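2-hydroxyisobutyryl-CoA synthetase (Aquincola tertiaricarbonis, PDB 6HDY) belongs to the ANL superfamily of AMP-binding enzymes, with a large N-terminal part and a smaller C-terminal domain. Local coordinates at residues 90-95 with 336-341; 323-328 with 340-345. All coordinates share one frame; numbering follows the deposited sequence.

Contact 1 (90-95 with 336-341); sequences ARVPVV and PMIRLL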
ATOM      1  N   ALA A  90     -14.077 -28.785  24.032  1.00 48.89           N
ATOM      2  CA  ALA A  90     -15.370 -29.003  24.666  1.00 50.33           C
ATOM      3  C   ALA A  90     -15.837 -27.872  25.575  1.00 54.12           C
ATOM      4  O   ALA A  90     -17.028 -27.549  25.565  1.00 54.39           O
ATOM      5  CB  ALA A  90     -15.355 -30.324  25.430  1.00 52.97           C
ATOM      6  N   ARG A  91     -14.917 -27.280  26.365  1.00 50.16           N
ATOM      7  CA  ARG A  91     -15.259 -26.249  27.349  1.00 50.75           C
ATOM      8  C   ARG A  91     -15.191 -24.820  26.838  1.00 52.21           C
ATOM      9  O   ARG A  91     -16.004 -23.990  27.259  1.00 51.94           O
ATOM     10  CB  ARG A  91     -14.401 -26.383  28.625  1.00 51.53           C
ATOM     11  CG  ARG A  91     -14.442 -27.745  29.287  1.00 55.33           C
ATOM     12  CD  ARG A  91     -13.440 -27.821  30.424  1.00 63.47           C
ATOM     13  NE  ARG A  91     -13.497 -29.112  31.110  1.00 71.08           N
ATOM     14  CZ  ARG A  91     -14.321 -29.401  32.111  1.00 91.41           C
ATOM     15  NH1 ARG A  91     -14.301 -30.604  32.668  1.00 84.34           N
ATOM     16  NH2 ARG A  91     -15.173 -28.486  32.567  1.00 79.58           N
ATOM     17  N   VAL A  92     -14.204 -24.522  25.974  1.00 46.62           N
ATOM     18  CA  VAL A  92     -13.988 -23.173  25.454  1.00 44.40           C
ATOM     19  C   VAL A  92     -14.966 -22.858  24.308  1.00 47.74           C
ATOM     20  O   VAL A  92     -14.912 -23.503  23.255  1.00 44.79           O
ATOM     21  CB  VAL A  92     -12.503 -22.894  25.084  1.00 46.09           C
ATOM     22  CG1 VAL A  92     -12.284 -21.436  24.680  1.00 44.47           C
ATOM     23  CG2 VAL A  92     -11.564 -23.282  26.218  1.00 47.17           C
ATOM     24  N   PRO A  93     -15.867 -21.856  24.497  1.00 46.60           N
ATOM     25  CA  PRO A  93     -16.792 -21.492  23.406  1.00 45.23           C
ATOM     26  C   PRO A  93     -16.052 -20.837  22.239  1.00 45.80           C
ATOM     27  O   PRO A  93     -15.092 -20.085  22.462  1.00 44.86           O
ATOM     28  CB  PRO A  93     -17.750 -20.504  24.078  1.00 48.42           C
ATOM     29  CG  PRO A  93     -16.932 -19.869  25.152  1.00 53.77           C
ATOM     30  CD  PRO A  93     -16.039 -20.962  25.668  1.00 49.38           C
ATOM     31  N   VAL A  94     -16.481 -21.131  21.005  1.00 40.69           N
ATOM     32  CA  VAL A  94     -15.872 -20.510  19.831  1.00 38.70           C
ATOM     33  C   VAL A  94     -16.258 -19.029  19.727  1.00 43.21           C
ATOM     34  O   VAL A  94     -17.364 -18.632  20.107  1.00 43.66           O
ATOM     35  CB  VAL A  94     -16.154 -21.241  18.489  1.00 41.56           C
ATOM     36  CG1 VAL A  94     -15.520 -22.617  18.466  1.00 41.09           C
ATOM     37  CG2 VAL A  94     -17.653 -21.308  18.171  1.00 42.52           C
ATOM     38  N   VAL A  95     -15.353 -18.228  19.185  1.00 39.54           N
ATOM     39  CA  VAL A  95     -15.604 -16.817  18.917  1.00 39.08           C
ATOM     40  C   VAL A  95     -16.131 -16.743  17.485  1.00 42.06           C
ATOM     41  O   VAL A  95     -15.589 -17.398  16.608  1.00 40.09           O
ATOM     42  CB  VAL A  95     -14.322 -15.968  19.069  1.00 40.72           C
ATOM     43  CG1 VAL A  95     -14.579 -14.509  18.651  1.00 39.53           C
ATOM     44  CG2 VAL A  95     -13.776 -16.055  20.496  1.00 41.62           C
ATOM     45  N   PRO A 336      -5.874 -10.972  20.776  1.00 35.77           N
ATOM     46  CA  PRO A 336      -5.638 -12.415  20.579  1.00 33.47           C
ATOM     47  C   PRO A 336      -6.945 -13.149  20.311  1.00 33.71           C
ATOM     48  O   PRO A 336      -7.958 -12.878  20.952  1.00 35.51           O
ATOM     49  CB  PRO A 336      -4.955 -12.860  21.879  1.00 37.10           C
ATOM     50  CG  PRO A 336      -5.416 -11.892  22.903  1.00 42.98           C
ATOM     51  CD  PRO A 336      -5.627 -10.575  22.184  1.00 38.43           C
ATOM     52  N   MET A 337      -6.927 -14.013  19.326  1.00 27.82           N
ATOM     53  CA  MET A 337      -8.089 -14.804  18.933  1.00 28.57           C
ATOM     54  C   MET A 337      -7.990 -16.182  19.556  1.00 34.38           C
ATOM     55  O   MET A 337      -7.004 -16.889  19.332  1.00 33.65           O
ATOM     56  CB  MET A 337      -8.183 -14.941  17.404  1.00 28.97           C
ATOM     57  CG  MET A 337      -8.504 -13.669  16.643  1.00 31.90           C
ATOM     58  SD  MET A 337     -10.026 -12.778  17.024  1.00 39.43           S
ATOM     59  CE  MET A 337     -11.094 -13.965  17.337  1.00 38.51           C
ATOM     60  N   ILE A 338      -8.979 -16.535  20.386  1.00 33.51           N
ATOM     61  CA  ILE A 338      -9.000 -17.831  21.064  1.00 34.52           C
ATOM     62  C   ILE A 338     -10.221 -18.602  20.600  1.00 38.49           C
ATOM     63  O   ILE A 338     -11.351 -18.306  20.991  1.00 39.02           O
ATOM     64  CB  ILE A 338      -8.871 -17.745  22.619  1.00 38.45           C
ATOM     65  CG1 ILE A 338      -7.673 -16.860  23.031  1.00 38.93           C
ATOM     66  CG2 ILE A 338      -8.749 -19.150  23.225  1.00 37.85           C
ATOM     67  CD1 ILE A 338      -7.687 -16.423  24.435  1.00 42.51           C
ATOM     68  N   ARG A 339      -9.968 -19.598  19.765  1.00 35.62           N
ATOM     69  CA  ARG A 339     -10.974 -20.461  19.169  1.00 35.43           C
ATOM     70  C   ARG A 339     -11.920 -19.656  18.283  1.00 38.68           C
ATOM     71  O   ARG A 339     -13.133 -19.714  18.440  1.00 39.83           O
ATOM     72  CB  ARG A 339     -11.690 -21.349  20.227  1.00 38.96           C
ATOM     73  CG  ARG A 339     -10.850 -22.560  20.535  1.00 53.80           C
ATOM     74  CD  ARG A 339     -11.393 -23.520  21.568  1.00 63.70           C
ATOM     75  NE  ARG A 339     -12.775 -23.942  21.353  1.00 67.10           N
ATOM     76  CZ  ARG A 339     -13.162 -24.964  20.597  1.00 67.37           C
ATOM     77  NH1 ARG A 339     -12.272 -25.657  19.896  1.00 47.97           N
ATOM     78  NH2 ARG A 339     -14.443 -25.286  20.516  1.00 49.87           N
ATOM     79  N   LEU A 340     -11.354 -18.902  17.334  1.00 35.08           N
ATOM     80  CA  LEU A 340     -12.182 -18.182  16.359  1.00 35.15           C
ATOM     81  C   LEU A 340     -12.653 -19.160  15.279  1.00 37.19           C
ATOM     82  O   LEU A 340     -11.846 -19.889  14.686  1.00 33.69           O
ATOM     83  CB  LEU A 340     -11.469 -16.964  15.725  1.00 33.66           C
ATOM     84  CG  LEU A 340     -12.167 -16.212  14.552  1.00 35.90           C
ATOM     85  CD1 LEU A 340     -13.406 -15.441  15.030  1.00 35.93           C
ATOM     86  CD2 LEU A 340     -11.191 -15.260  13.848  1.00 30.01           C
ATOM     87  N   LEU A 341     -13.977 -19.177  15.070  1.00 35.62           N
ATOM     88  CA  LEU A 341     -14.660 -19.985  14.074  1.00 35.31           C
ATOM     89  C   LEU A 341     -14.431 -19.331  12.688  1.00 37.56           C
ATOM     90  O   LEU A 341     -14.756 -18.163  12.504  1.00 37.37           O
ATOM     91  CB  LEU A 341     -16.161 -20.072  14.430  1.00 36.97           C
ATOM     92  CG  LEU A 341     -17.104 -20.748  13.413  1.00 42.13           C
ATOM     93  CD1 LEU A 341     -16.711 -22.200  13.168  1.00 42.04           C
ATOM     94  CD2 LEU A 341     -18.545 -20.686  13.894  1.00 45.29           C
TER
HETATM   95  O   HOH W   1     -13.073 -18.317  23.110  1.00 39.48           O
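Val92, the first residue to leave helical geometry after helix 85-91, offers its carbonyl to the side chain of Arg339. Arg339 NE donates to Val92 O at 2.9 Å, from above the carbonyl plane and with an N-H...O angle of 144°, and NH2 adds a weak second bond to the same oxygen. The aliphatic part of the arginine also packs here, CD lying 3.7 Å from Val92 CB. A bend at chi3 (50°) turns the guanidinium group out of the line of its otherwise extended chain. Outside the two segments, NH1 forms a salt bridge with Glu307, and NH2 also bonds to Met314 O. At Pro93 the backbones do not bond directly; a water donates to both Pro93 O and Ile338 O and so links the two carbonyls. Val94 then lays CG1 over one face of the guanidinium, 3.5 Å from Arg339 NH2. Val95 makes a single bridge to the start of strand 340-347, opposite Leu340: Val95 N donates to Arg339 O (2.8 Å), and Leu341 N returns a nearly straight bond to Val95 O (2.9 Å, 176°). The Val95 side chain, CG1 anti to the backbone N, meets Met337 CE at 3.8 Å, with Leu340 CD1 beside it. Arg339, with positive phi, forms a G1 beta bulge together with Leu340 against Tyr327. The buried positive charge of the arginine is thus compensated by Glu307 and by the carbonyl oxygens of Val92 and Met314, which hold the guanidinium in place while it ties the segment after helix 85-91 to the sheet.

Contact 2 (323-328 with 340-345); sequences GTPVYT and LLSGDL. With 8LQ ([[(2~{R},3~{S},4~{R},5~{R})-5-(6-aminopurin-9-yl)-3,4-bis(oxidanyl)oxolan-2-yl]methoxy-oxidanyl-phosphoryl] (3~{S})-3-oxidanylbutanoate), chain C.
Tyr327 and Leu340 form a hydrogen-bonded pair in the antiparallel beta hairpin of strands 322-329 and 340-347: Tyr327 N donates to Leu340 O, and Leu340 N to Tyr327 O at 2.8 Å. Val326 and Leu341 make the adjoining non-hydrogen-bonded pair. Beyond it the second strand breaks at Ser342 and Gly343, and side chains take over much of the bonding. Ser342 has its hydroxyl between the backbone N and the carbonyl carbon (chi1 71°), where OG donates to Pro325 O at 2.7 Å in the carbonyl plane, on a lone pair. Ser342 N reaches the same oxygen nearly end-on, so two donors grip Pro325 O. OG also accepts from Asp344 N at 3.0 Å, closing an ST turn around Gly343, whose positive phi suits glycine. Thr324 acts from the other strand: OG1, anti to its own N (chi1 -169°), donates to Asp344 O at 2.7 Å, again in plane on a lone pair, while the Thr324 and Leu341 side chains cross at about a right angle, CG2 meeting CD1 at 3.6 Å. Ser342 CB lies obliquely to the Tyr327 ring, 3.8 Å from CE2. Strand 366-369 flanks this side, Ile366 touching both Tyr327 and Asp344. The turn presents the Asp344 carboxylate to the ribose of 8LQ: O2' donates to OD1 and O3' to OD2, each oxygen taking one hydroxyl. Such an aspartate is a familiar ribose-binding feature of ANL enzymes. A water in the plane of the Tyr327 ring lies 2.7 Å from Tyr327 OH and donates to Asp344 OD2 at 2.8 Å.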
ATOM      1  N   GLY A 323     -14.255 -30.714   7.914  1.00 43.59           N
ATOM      2  CA  GLY A 323     -14.767 -29.887   9.005  1.00 42.16           C
ATOM      3  C   GLY A 323     -14.428 -28.416   8.864  1.00 44.11           C
ATOM      4  O   GLY A 323     -13.934 -27.981   7.819  1.00 43.82           O
ATOM      5  N   THR A 324     -14.691 -27.636   9.916  1.00 39.53           N
ATOM      6  CA  THR A 324     -14.425 -26.212   9.881  1.00 37.69           C
ATOM      7  C   THR A 324     -13.191 -25.818  10.698  1.00 39.96           C
ATOM      8  O   THR A 324     -13.108 -26.153  11.875  1.00 40.83           O
ATOM      9  CB  THR A 324     -15.678 -25.370  10.254  1.00 39.46           C
ATOM     10  OG1 THR A 324     -15.401 -24.006   9.935  1.00 35.47           O
ATOM     11  CG2 THR A 324     -16.083 -25.485  11.726  1.00 38.94           C
ATOM     12  N   PRO A 325     -12.243 -25.069  10.106  1.00 35.60           N
ATOM     13  CA  PRO A 325     -11.090 -24.589  10.893  1.00 34.89           C
ATOM     14  C   PRO A 325     -11.485 -23.596  12.003  1.00 39.14           C
ATOM     15  O   PRO A 325     -12.245 -22.637  11.790  1.00 39.23           O
ATOM     16  CB  PRO A 325     -10.192 -23.932   9.840  1.00 35.10           C
ATOM     17  CG  PRO A 325     -10.662 -24.495   8.503  1.00 39.17           C
ATOM     18  CD  PRO A 325     -12.138 -24.646   8.693  1.00 36.15           C
ATOM     19  N   VAL A 326     -11.001 -23.879  13.213  1.00 35.27           N
ATOM     20  CA  VAL A 326     -11.171 -23.082  14.432  1.00 33.65           C
ATOM     21  C   VAL A 326      -9.730 -22.774  14.833  1.00 37.65           C
ATOM     22  O   VAL A 326      -8.904 -23.697  14.877  1.00 36.06           O
ATOM     23  CB  VAL A 326     -11.996 -23.815  15.537  1.00 37.31           C
ATOM     24  CG1 VAL A 326     -11.884 -23.119  16.903  1.00 36.51           C
ATOM     25  CG2 VAL A 326     -13.461 -23.966  15.126  1.00 37.17           C
ATOM     26  N   TYR A 327      -9.407 -21.467  15.041  1.00 33.15           N
ATOM     27  CA  TYR A 327      -8.030 -21.045  15.279  1.00 31.05           C
ATOM     28  C   TYR A 327      -7.784 -20.334  16.587  1.00 34.50           C
ATOM     29  O   TYR A 327      -8.628 -19.567  17.045  1.00 33.97           O
ATOM     30  CB  TYR A 327      -7.549 -20.123  14.150  1.00 30.32           C
ATOM     31  CG  TYR A 327      -7.683 -20.635  12.734  1.00 32.99           C
ATOM     32  CD1 TYR A 327      -6.744 -21.517  12.196  1.00 35.47           C
ATOM     33  CD2 TYR A 327      -8.677 -20.147  11.888  1.00 32.35           C
ATOM     34  CE1 TYR A 327      -6.805 -21.914  10.857  1.00 33.46           C
ATOM     35  CE2 TYR A 327      -8.735 -20.521  10.544  1.00 31.71           C
ATOM     36  CZ  TYR A 327      -7.801 -21.412  10.036  1.00 36.65           C
ATOM     37  OH  TYR A 327      -7.872 -21.808   8.723  1.00 32.98           O
ATOM     38  N   THR A 328      -6.568 -20.536  17.146  1.00 32.48           N
ATOM     39  CA  THR A 328      -6.104 -19.884  18.369  1.00 32.86           C
ATOM     40  C   THR A 328      -4.664 -19.387  18.212  1.00 35.15           C
ATOM     41  O   THR A 328      -3.776 -20.169  17.862  1.00 33.63           O
ATOM     42  CB  THR A 328      -6.281 -20.788  19.616  1.00 38.03           C
ATOM     43  OG1 THR A 328      -7.657 -21.170  19.753  1.00 36.46           O
ATOM     44  CG2 THR A 328      -5.803 -20.106  20.899  1.00 32.80           C
ATOM     45  N   LEU A 340     -11.354 -18.902  17.334  1.00 35.08           N
ATOM     46  CA  LEU A 340     -12.182 -18.182  16.359  1.00 35.15           C
ATOM     47  C   LEU A 340     -12.653 -19.160  15.279  1.00 37.19           C
ATOM     48  O   LEU A 340     -11.846 -19.889  14.686  1.00 33.69           O
ATOM     49  CB  LEU A 340     -11.469 -16.964  15.725  1.00 33.66           C
ATOM     50  CG  LEU A 340     -12.167 -16.212  14.552  1.00 35.90           C
ATOM     51  CD1 LEU A 340     -13.406 -15.441  15.030  1.00 35.93           C
ATOM     52  CD2 LEU A 340     -11.191 -15.260  13.848  1.00 30.01           C
ATOM     53  N   LEU A 341     -13.977 -19.177  15.070  1.00 35.62           N
ATOM     54  CA  LEU A 341     -14.660 -19.985  14.074  1.00 35.31           C
ATOM     55  C   LEU A 341     -14.431 -19.331  12.688  1.00 37.56           C
ATOM     56  O   LEU A 341     -14.756 -18.163  12.504  1.00 37.37           O
ATOM     57  CB  LEU A 341     -16.161 -20.072  14.430  1.00 36.97           C
ATOM     58  CG  LEU A 341     -17.104 -20.748  13.413  1.00 42.13           C
ATOM     59  CD1 LEU A 341     -16.711 -22.200  13.168  1.00 42.04           C
ATOM     60  CD2 LEU A 341     -18.545 -20.686  13.894  1.00 45.29           C
ATOM     61  N   SER A 342     -13.817 -20.064  11.745  1.00 34.31           N
ATOM     62  CA  SER A 342     -13.531 -19.524  10.412  1.00 32.30           C
ATOM     63  C   SER A 342     -14.763 -19.468   9.545  1.00 36.29           C
ATOM     64  O   SER A 342     -14.930 -18.518   8.782  1.00 36.12           O
ATOM     65  CB  SER A 342     -12.448 -20.333   9.711  1.00 32.02           C
ATOM     66  OG  SER A 342     -12.944 -21.609   9.340  1.00 34.64           O
ATOM     67  N   GLY A 343     -15.608 -20.484   9.677  1.00 34.67           N
ATOM     68  CA  GLY A 343     -16.807 -20.664   8.871  1.00 36.47           C
ATOM     69  C   GLY A 343     -16.458 -21.274   7.524  1.00 42.36           C
ATOM     70  O   GLY A 343     -17.277 -21.257   6.604  1.00 43.87           O
ATOM     71  N   ASP A 344     -15.225 -21.814   7.400  1.00 37.43           N
ATOM     72  CA  ASP A 344     -14.700 -22.406   6.176  1.00 35.28           C
ATOM     73  C   ASP A 344     -14.817 -23.908   6.219  1.00 41.61           C
ATOM     74  O   ASP A 344     -15.091 -24.463   7.278  1.00 41.95           O
ATOM     75  CB  ASP A 344     -13.243 -21.976   5.957  1.00 33.65           C
ATOM     76  CG  ASP A 344     -13.095 -20.492   5.730  1.00 34.05           C
ATOM     77  OD1 ASP A 344     -13.864 -19.938   4.925  1.00 35.31           O
ATOM     78  OD2 ASP A 344     -12.204 -19.884   6.349  1.00 32.49           O
ATOM     79  N   LEU A 345     -14.639 -24.571   5.061  1.00 37.60           N
ATOM     80  CA  LEU A 345     -14.659 -26.019   4.992  1.00 37.31           C
ATOM     81  C   LEU A 345     -13.312 -26.523   4.496  1.00 40.61           C
ATOM     82  O   LEU A 345     -12.742 -25.970   3.552  1.00 38.46           O
ATOM     83  CB  LEU A 345     -15.819 -26.536   4.115  1.00 38.18           C
ATOM     84  CG  LEU A 345     -16.160 -28.000   4.278  1.00 43.56           C
ATOM     85  CD1 LEU A 345     -16.902 -28.254   5.575  1.00 43.75           C
ATOM     86  CD2 LEU A 345     -16.981 -28.508   3.101  1.00 46.47           C
TER
HETATM   87  N9  8LQ C 502      -9.307 -17.681   2.260  1.00 38.02           N
HETATM   88  C8  8LQ C 502      -8.182 -17.036   2.607  1.00 39.25           C
HETATM   89  N7  8LQ C 502      -7.137 -17.757   2.215  1.00 39.26           N
HETATM   90  C5  8LQ C 502      -7.609 -18.876   1.639  1.00 39.51           C
HETATM   91  C6  8LQ C 502      -7.018 -19.923   1.023  1.00 36.41           C
HETATM   92  N6  8LQ C 502      -5.695 -19.965   0.985  1.00 30.16           N
HETATM   93  N1  8LQ C 502      -7.734 -20.930   0.489  1.00 38.77           N
HETATM   94  C2  8LQ C 502      -9.131 -20.900   0.522  1.00 35.87           C
HETATM   95  N3  8LQ C 502      -9.718 -19.781   1.093  1.00 36.00           N
HETATM   96  C4  8LQ C 502      -8.956 -18.818   1.664  1.00 38.60           C
HETATM   97  CAA 8LQ C 502      -5.293 -11.928   5.034  0.50 17.86           C
HETATM   98  CAZ 8LQ C 502      -5.180 -13.244   4.220  0.50 21.54           C
HETATM   99  OAE 8LQ C 502      -5.043 -12.940   2.835  0.50 17.92           O
HETATM  100  CAL 8LQ C 502      -6.407 -14.158   4.402  0.50 28.86           C
HETATM  101  CAS 8LQ C 502      -7.700 -13.411   4.047  0.50 38.33           C
HETATM  102  OAC 8LQ C 502      -8.014 -13.252   2.871  0.50 40.65           O
HETATM  103  OAQ 8LQ C 502      -8.392 -12.885   5.122  1.00 43.29           O
HETATM  104  PBC 8LQ C 502      -9.889 -12.333   5.008  1.00 41.42           P
HETATM  105  OAH 8LQ C 502      -9.781 -11.084   4.034  1.00 41.96           O
HETATM  106  OAD 8LQ C 502     -10.488 -11.993   6.311  1.00 50.88           O
HETATM  107  O5' 8LQ C 502     -10.691 -13.519   4.340  1.00 37.90           O
HETATM  108  C5' 8LQ C 502     -10.597 -14.793   4.974  1.00 34.53           C
HETATM  109  C4' 8LQ C 502     -11.389 -15.806   4.188  1.00 32.16           C
HETATM  110  O4' 8LQ C 502     -10.858 -15.889   2.838  1.00 31.98           O
HETATM  111  C3' 8LQ C 502     -11.133 -17.120   4.793  1.00 32.79           C
HETATM  112  O3' 8LQ C 502     -12.049 -17.353   5.900  1.00 32.30           O
HETATM  113  C2' 8LQ C 502     -11.398 -18.044   3.603  1.00 34.30           C
HETATM  114  O2' 8LQ C 502     -12.849 -18.168   3.324  1.00 35.31           O
HETATM  115  C1' 8LQ C 502     -10.733 -17.274   2.485  1.00 31.59           C
HETATM  116  O   HOH W   2      -9.632 -20.517   7.118  1.00 39.45           O

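How the contacts relate
The two contacts lie with centres about 10 Å apart and share Leu340 and Leu341 at the start of strand 340-347. Along the chain, 90-95 comes first, 323-328 much later, and 336-345 follows after a short connection. Contact 2 is internal to the five-stranded antiparallel sheet, where 340-347 runs between 322-329 and 366-369; contact 1 adds the segment leaving helix 85-91 near the beginning of 340-347. They touch directly: Thr328 OG1 is probably hydrogen-bonded to Arg339 N (2.8 Å), and Val326 CG1 packs on Arg339 CA. Strand 340-347 thus meets the segment after helix 85-91 at its start and, a few residues on, holds the ribose of 8LQ through Asp344.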